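Local coordinates for protein putative O-acetylhomoserine (Thiol)-lyase (Campylobacter jejuni, PDB 4OC9) that probably uses pyridoxal 5'-phosphate to make homocysteine from O-acetylhomoserine and sulfide, at residues A91-A96 with H118-F123. Sequence-based numbering, arbitrary orientation.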
loop_
_atom_site.group_PDB
_atom_site.type_symbol
_atom_site.label_atom_id
_atom_site.label_comp_id
_atom_site.label_asym_id
_atom_site.label_seq_id
_atom_site.Cartn_x
_atom_site.Cartn_y
_atom_site.Cartn_z
ATOM N N ALA D 91 -19.067 10.669 17.091
ATOM C CA ALA D 91 -20.322 11.404 16.882
ATOM C C ALA D 91 -21.066 11.640 18.210
ATOM O O ALA D 91 -21.548 12.744 18.477
ATOM C CB ALA D 91 -21.210 10.700 15.902
ATOM N N LEU D 92 -21.101 10.618 19.048
ATOM C CA LEU D 92 -21.745 10.718 20.342
ATOM C C LEU D 92 -21.005 11.660 21.321
ATOM O O LEU D 92 -21.601 12.587 21.903
ATOM C CB LEU D 92 -21.910 9.317 20.936
ATOM C CG LEU D 92 -22.869 8.422 20.121
ATOM C CD1 LEU D 92 -22.810 6.960 20.548
ATOM C CD2 LEU D 92 -24.298 8.943 20.190
ATOM N N ILE D 93 -19.703 11.442 21.499
ATOM C CA ILE D 93 -18.923 12.291 22.422
ATOM C C ILE D 93 -18.807 13.716 21.937
ATOM O O ILE D 93 -18.523 14.587 22.740
ATOM C CB ILE D 93 -17.519 11.747 22.746
ATOM C CG1 ILE D 93 -16.663 11.699 21.468
ATOM C CG2 ILE D 93 -17.637 10.392 23.437
ATOM C CD1 ILE D 93 -15.270 11.141 21.666
ATOM N N ASN D 94 -19.043 13.975 20.655
ATOM C CA ASN D 94 -18.927 15.342 20.187
ATOM C C ASN D 94 -20.170 16.100 20.622
ATOM O O ASN D 94 -20.232 17.326 20.523
ATOM C CB ASN D 94 -18.849 15.409 18.665
ATOM C CG ASN D 94 -18.304 16.735 18.173
ATOM O OD1 ASN D 94 -17.457 17.349 18.833
ATOM N ND2 ASN D 94 -18.681 17.122 16.978
ATOM N N LEU D 95 -21.175 15.343 21.065
ATOM C CA LEU D 95 -22.460 15.873 21.511
ATOM C C LEU D 95 -22.744 15.708 23.002
ATOM O O LEU D 95 -23.332 16.598 23.609
ATOM C CB LEU D 95 -23.580 15.178 20.744
ATOM C CG LEU D 95 -23.584 15.380 19.229
ATOM C CD1 LEU D 95 -24.612 14.489 18.560
ATOM C CD2 LEU D 95 -23.804 16.846 18.886
ATOM N N ALA D 96 -22.314 14.590 23.581
ATOM C CA ALA D 96 -22.535 14.325 24.994
ATOM C C ALA D 96 -21.238 14.166 25.773
ATOM O O ALA D 96 -20.237 13.646 25.266
ATOM C CB ALA D 96 -23.360 13.069 25.155
ATOM N N HIS D 118 -22.878 0.093 27.428
ATOM C CA HIS D 118 -21.901 -0.279 28.459
ATOM C C HIS D 118 -20.645 0.565 28.504
ATOM O O HIS D 118 -20.352 1.198 29.512
ATOM C CB HIS D 118 -21.495 -1.760 28.376
ATOM C CG HIS D 118 -22.640 -2.708 28.547
ATOM N ND1 HIS D 118 -23.236 -2.950 29.767
ATOM C CD2 HIS D 118 -23.262 -3.526 27.661
ATOM C CE1 HIS D 118 -24.205 -3.839 29.618
ATOM N NE2 HIS D 118 -24.232 -4.213 28.353
ATOM N N THR D 119 -19.898 0.576 27.413
ATOM C CA THR D 119 -18.644 1.327 27.354
ATOM C C THR D 119 -18.723 2.820 27.659
ATOM O O THR D 119 -17.877 3.339 28.400
ATOM C CB THR D 119 -17.964 1.106 26.037
ATOM O OG1 THR D 119 -17.815 -0.297 25.852
ATOM C CG2 THR D 119 -16.602 1.783 26.030
ATOM N N LEU D 120 -19.731 3.512 27.151
ATOM C CA LEU D 120 -19.864 4.946 27.451
ATOM C C LEU D 120 -20.123 5.263 28.957
ATOM O O LEU D 120 -19.905 6.417 29.367
ATOM C CB LEU D 120 -20.882 5.659 26.565
ATOM C CG LEU D 120 -20.525 5.781 25.080
ATOM C CD1 LEU D 120 -21.669 6.423 24.341
ATOM C CD2 LEU D 120 -19.263 6.587 24.873
ATOM N N LYS D 121 -20.572 4.290 29.760
ATOM C CA LYS D 121 -20.787 4.534 31.197
ATOM C C LYS D 121 -19.477 4.970 31.832
ATOM O O LYS D 121 -19.454 5.874 32.666
ATOM C CB LYS D 121 -21.249 3.295 31.951
ATOM C CG LYS D 121 -22.649 2.827 31.684
ATOM C CD LYS D 121 -22.926 1.582 32.506
ATOM C CE LYS D 121 -24.384 1.196 32.206
ATOM N NZ LYS D 121 -25.057 0.063 32.899
ATOM N N ASN D 122 -18.388 4.315 31.421
ATOM C CA ASN D 122 -17.045 4.636 31.918
ATOM C C ASN D 122 -16.722 6.106 31.783
ATOM O O ASN D 122 -15.882 6.632 32.514
ATOM C CB ASN D 122 -16.005 3.821 31.172
ATOM C CG ASN D 122 -16.091 2.350 31.511
ATOM O OD1 ASN D 122 -16.002 1.990 32.674
ATOM N ND2 ASN D 122 -16.189 1.495 30.504
ATOM N N PHE D 123 -17.392 6.786 30.865
ATOM C CA PHE D 123 -17.132 8.199 30.688
ATOM C C PHE D 123 -18.282 9.067 31.251
ATOM O O PHE D 123 -18.374 10.261 30.939
ATOM C CB PHE D 123 -16.860 8.546 29.217
ATOM C CG PHE D 123 -15.842 7.646 28.545
ATOM C CD1 PHE D 123 -14.668 7.289 29.181
ATOM C CD2 PHE D 123 -15.977 7.336 27.199
ATOM C CE1 PHE D 123 -13.722 6.490 28.545
ATOM C CE2 PHE D 123 -15.030 6.545 26.544
ATOM C CZ PHE D 123 -13.895 6.125 27.207
#
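The carbonyl oxygen of Leu92 is held twice, by Leu95 N at 2.9 Å and by Ala96 N at 2.7 Å. The two donors lie three and four residues on, so the bonds hold 92-96 in a compact turn, while the CB of Leu92 points toward 118-123 and its CD1 meets Leu120. There the two leucines cross at about a right angle, and methyl CD1 of Leu92 lies 4.0 Å from CD1 of Leu120. The other methyl of Leu120, CD2, approaches CG2 of Ile93 more loosely, at 4.4 Å, so the leucine fork spreads over two consecutive residues. Its reach follows from the torsions: CG is anti to the carbonyl carbon (chi1 -67°) and the chain then runs extended to CD1 (chi2 176°), the methyl that meets Leu92. The backbones stay well apart, with Ile93 CA and Leu120 CA separated by 9.0 Å, and just 111 Å² is buried in total. Leu92 also packs on Ile179 of strand 177-181, and Ile93 on Trp266 and Leu270 of helix 257-270. In segment 118-123, the ring of Phe123 stacks on Phe123 of the second subunit, and Thr119 OG1 hydrogen-bonds Asp269 of that subunit. The contact thus joins segments on helices 84-93 and 110-119 of the PLP-binding, fold-type I large domain, beside a subunit interface. Its chemistry is wholly apolar, methyl against methyl, implying cohesion through dispersion and exclusion of water, with little directional constraint.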